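Local coordinates for anopheles Plasmodium-responsive Leucine-rich repeat protein 1B (Anopheles gambiae, PDB 4XGO) that probably acts in mosquito defence against Plasmodium, this being the leucine-rich repeat domain of a longer coiled-coil protein that interacts with LRIM1, at residues 251-256 against 274-279. Sequence-based numbering, arbitrary orientation.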
ATOM      1  N   LEU A 251     -33.623   5.636 -17.000  1.00 22.62           N
ATOM      2  CA  LEU A 251     -32.205   5.815 -17.339  1.00 21.76           C
ATOM      3  C   LEU A 251     -31.804   7.275 -17.422  1.00 21.46           C
ATOM      4  O   LEU A 251     -32.347   8.037 -18.234  1.00 21.11           O
ATOM      5  CB  LEU A 251     -31.848   5.118 -18.656  1.00 21.72           C
ATOM      6  CG  LEU A 251     -30.351   5.007 -18.972  1.00 20.95           C
ATOM      7  CD1 LEU A 251     -29.636   4.081 -17.995  1.00 20.32           C
ATOM      8  CD2 LEU A 251     -30.160   4.475 -20.369  1.00 21.01           C
ATOM      9  N   LYS A 252     -30.836   7.666 -16.601  1.00 20.58           N
ATOM     10  CA  LYS A 252     -30.415   9.054 -16.597  1.00 21.29           C
ATOM     11  C   LYS A 252     -28.935   9.292 -16.852  1.00 18.49           C
ATOM     12  O   LYS A 252     -28.564  10.409 -17.192  1.00 17.41           O
ATOM     13  CB  LYS A 252     -30.898   9.770 -15.337  1.00 24.96           C
ATOM     14  CG  LYS A 252     -30.390   9.223 -14.033  1.00 27.39           C
ATOM     15  CD  LYS A 252     -31.143   9.896 -12.894  1.00 31.57           C
ATOM     16  CE  LYS A 252     -30.451   9.691 -11.561  1.00 34.24           C
ATOM     17  NZ  LYS A 252     -31.075  10.545 -10.513  1.00 36.77           N
ATOM     18  N   VAL A 253     -28.114   8.253 -16.750  1.00 16.15           N
ATOM     19  CA  VAL A 253     -26.695   8.366 -17.048  1.00 14.94           C
ATOM     20  C   VAL A 253     -26.307   7.280 -18.058  1.00 14.11           C
ATOM     21  O   VAL A 253     -26.588   6.113 -17.838  1.00 13.49           O
ATOM     22  CB  VAL A 253     -25.839   8.207 -15.799  1.00 14.89           C
ATOM     23  CG1 VAL A 253     -24.364   8.235 -16.144  1.00 14.37           C
ATOM     24  CG2 VAL A 253     -26.176   9.283 -14.771  1.00 15.61           C
ATOM     25  N   LEU A 254     -25.674   7.705 -19.140  1.00 13.43           N
ATOM     26  CA  LEU A 254     -25.164   6.795 -20.167  1.00 13.22           C
ATOM     27  C   LEU A 254     -23.777   7.234 -20.579  1.00 12.56           C
ATOM     28  O   LEU A 254     -23.604   8.303 -21.179  1.00 12.83           O
ATOM     29  CB  LEU A 254     -26.105   6.764 -21.374  1.00 13.68           C
ATOM     30  CG  LEU A 254     -25.750   5.775 -22.490  1.00 13.56           C
ATOM     31  CD1 LEU A 254     -25.692   4.359 -21.919  1.00 13.87           C
ATOM     32  CD2 LEU A 254     -26.758   5.858 -23.636  1.00 14.27           C
ATOM     33  N   ASP A 255     -22.778   6.422 -20.230  1.00 12.32           N
ATOM     34  CA  ASP A 255     -21.384   6.732 -20.517  1.00 12.04           C
ATOM     35  C   ASP A 255     -20.900   5.792 -21.637  1.00 11.82           C
ATOM     36  O   ASP A 255     -20.691   4.620 -21.420  1.00 11.24           O
ATOM     37  CB  ASP A 255     -20.515   6.603 -19.260  1.00 12.25           C
ATOM     38  CG  ASP A 255     -19.088   7.034 -19.478  1.00 12.68           C
ATOM     39  OD1 ASP A 255     -18.686   7.364 -20.622  1.00 12.89           O
ATOM     40  OD2 ASP A 255     -18.306   7.011 -18.500  1.00 13.30           O
ATOM     41  N   LEU A 256     -20.721   6.357 -22.822  1.00 11.70           N
ATOM     42  CA  LEU A 256     -20.229   5.626 -24.002  1.00 12.27           C
ATOM     43  C   LEU A 256     -18.847   6.125 -24.436  1.00 12.00           C
ATOM     44  O   LEU A 256     -18.385   5.869 -25.562  1.00 11.41           O
ATOM     45  CB  LEU A 256     -21.231   5.782 -25.146  1.00 13.16           C
ATOM     46  CG  LEU A 256     -22.649   5.305 -24.886  1.00 13.92           C
ATOM     47  CD1 LEU A 256     -23.541   5.655 -26.064  1.00 14.73           C
ATOM     48  CD2 LEU A 256     -22.658   3.825 -24.566  1.00 14.29           C
ATOM     49  N   LEU A 274     -32.466  11.231 -20.457  1.00 25.32           N
ATOM     50  CA  LEU A 274     -31.082  11.254 -19.986  1.00 23.60           C
ATOM     51  C   LEU A 274     -30.730  12.610 -19.422  1.00 23.02           C
ATOM     52  O   LEU A 274     -31.125  13.629 -19.968  1.00 23.30           O
ATOM     53  CB  LEU A 274     -30.090  10.954 -21.116  1.00 22.55           C
ATOM     54  CG  LEU A 274     -30.033   9.526 -21.621  1.00 23.02           C
ATOM     55  CD1 LEU A 274     -28.993   9.476 -22.722  1.00 22.29           C
ATOM     56  CD2 LEU A 274     -29.697   8.539 -20.511  1.00 23.02           C
ATOM     57  N   GLN A 275     -29.971  12.608 -18.338  1.00 22.30           N
ATOM     58  CA  GLN A 275     -29.371  13.826 -17.809  1.00 22.94           C
ATOM     59  C   GLN A 275     -27.889  13.950 -18.123  1.00 21.02           C
ATOM     60  O   GLN A 275     -27.368  15.066 -18.262  1.00 21.02           O
ATOM     61  CB  GLN A 275     -29.590  13.877 -16.292  1.00 25.12           C
ATOM     62  CG  GLN A 275     -31.064  13.946 -15.946  1.00 27.93           C
ATOM     63  CD  GLN A 275     -31.331  13.865 -14.458  1.00 31.23           C
ATOM     64  OE1 GLN A 275     -30.471  14.183 -13.638  1.00 34.22           O
ATOM     65  NE2 GLN A 275     -32.526  13.422 -14.104  1.00 33.87           N
ATOM     66  N   TYR A 276     -27.200  12.808 -18.216  1.00 19.67           N
ATOM     67  CA  TYR A 276     -25.766  12.794 -18.457  1.00 19.12           C
ATOM     68  C   TYR A 276     -25.488  11.811 -19.593  1.00 17.77           C
ATOM     69  O   TYR A 276     -25.868  10.642 -19.512  1.00 16.04           O
ATOM     70  CB  TYR A 276     -25.019  12.373 -17.204  1.00 20.32           C
ATOM     71  CG  TYR A 276     -25.295  13.264 -16.020  1.00 22.61           C
ATOM     72  CD1 TYR A 276     -26.413  13.062 -15.227  1.00 24.19           C
ATOM     73  CD2 TYR A 276     -24.454  14.321 -15.718  1.00 24.37           C
ATOM     74  CE1 TYR A 276     -26.677  13.882 -14.136  1.00 27.02           C
ATOM     75  CE2 TYR A 276     -24.704  15.153 -14.639  1.00 26.55           C
ATOM     76  CZ  TYR A 276     -25.816  14.929 -13.851  1.00 28.01           C
ATOM     77  OH  TYR A 276     -26.078  15.750 -12.769  1.00 32.04           O
ATOM     78  N   LEU A 277     -24.870  12.314 -20.664  1.00 16.36           N
ATOM     79  CA  LEU A 277     -24.563  11.483 -21.823  1.00 15.45           C
ATOM     80  C   LEU A 277     -23.153  11.801 -22.244  1.00 14.53           C
ATOM     81  O   LEU A 277     -22.856  12.956 -22.589  1.00 14.16           O
ATOM     82  CB  LEU A 277     -25.532  11.788 -22.961  1.00 15.93           C
ATOM     83  CG  LEU A 277     -25.291  11.074 -24.308  1.00 15.84           C
ATOM     84  CD1 LEU A 277     -25.321   9.575 -24.128  1.00 15.48           C
ATOM     85  CD2 LEU A 277     -26.348  11.497 -25.315  1.00 16.64           C
ATOM     86  N   TYR A 278     -22.276  10.796 -22.190  1.00 13.52           N
ATOM     87  CA  TYR A 278     -20.870  10.987 -22.504  1.00 13.10           C
ATOM     88  C   TYR A 278     -20.496  10.266 -23.792  1.00 12.75           C
ATOM     89  O   TYR A 278     -20.499   9.028 -23.826  1.00 12.29           O
ATOM     90  CB  TYR A 278     -19.992  10.493 -21.373  1.00 13.45           C
ATOM     91  CG  TYR A 278     -20.372  11.108 -20.043  1.00 14.20           C
ATOM     92  CD1 TYR A 278     -20.062  12.430 -19.763  1.00 15.07           C
ATOM     93  CD2 TYR A 278     -21.058  10.381 -19.104  1.00 15.08           C
ATOM     94  CE1 TYR A 278     -20.431  13.009 -18.544  1.00 15.36           C
ATOM     95  CE2 TYR A 278     -21.420  10.931 -17.875  1.00 15.47           C
ATOM     96  CZ  TYR A 278     -21.099  12.244 -17.607  1.00 15.87           C
ATOM     97  OH  TYR A 278     -21.491  12.792 -16.381  1.00 17.81           O
ATOM     98  N   LEU A 279     -20.171  11.051 -24.831  1.00 12.68           N
ATOM     99  CA  LEU A 279     -19.805  10.516 -26.150  1.00 12.64           C
ATOM    100  C   LEU A 279     -18.389  10.839 -26.567  1.00 12.41           C
ATOM    101  O   LEU A 279     -17.964  10.502 -27.692  1.00 11.95           O
ATOM    102  CB  LEU A 279     -20.760  11.041 -27.218  1.00 13.08           C
ATOM    103  CG  LEU A 279     -22.230  10.736 -27.014  1.00 13.74           C
ATOM    104  CD1 LEU A 279     -23.030  11.404 -28.110  1.00 14.56           C
ATOM    105  CD2 LEU A 279     -22.464   9.230 -26.970  1.00 14.11           C
TER
HETATM  106  O   HOH W   1     -32.936  12.688 -11.165  1.00 55.80           O
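Lys-252 O takes two backbone donors from the neighbouring strand segment, 274-279: Gln-275 N at 2.9 Å, on a lone pair in the carbonyl plane, and Tyr-276 N, almost in line with the C=O bond. From there the ladder runs in parallel fashion, Leu-254 N giving to Tyr-276 O, Leu-254 O receiving Tyr-278 N, and Leu-256 N closing on Tyr-278 O. On the inward face of the strands, Leu-254 and Leu-277 lie alongside each other, pointing the same way. Each has its CG opposite the backbone N (chi1 -176° and 176°), which brings Leu-277 CD1 to 4.0 Å from Leu-254 CB. Leu-256 and Leu-279 also lie side by side, though each turns its CG away from the carbonyl carbon instead, Leu-256 CD1 lying 3.8 Å from Leu-279 CD2. Such ranks of equivalent leucines, one per turn, fill the interior of a leucine-rich repeat solenoid, where branched apolar chains stack without polar needs; the two strands lie on its concave face, between strands 230-232 and 297-299. There Asp-255, Tyr-276 and Tyr-278 suit a partly open surface, while Val-253 is buried among neighbours, its CG2 approaching Tyr-276 CD1 obliquely at 3.8 Å. Asp-255 CB sits 3.8 Å from Tyr-278 CD2, its carboxylate turned 66° from the ring and OD1 held by Ser-257. Just before the strands, Lys-252 and Gln-275, extended beyond CG, run side by side, and one water accepts from both NZ and NE2. Beyond Leu-256 and Leu-279, Asn-282 ND2 bonds both their carbonyl oxygens, bridging successive turns.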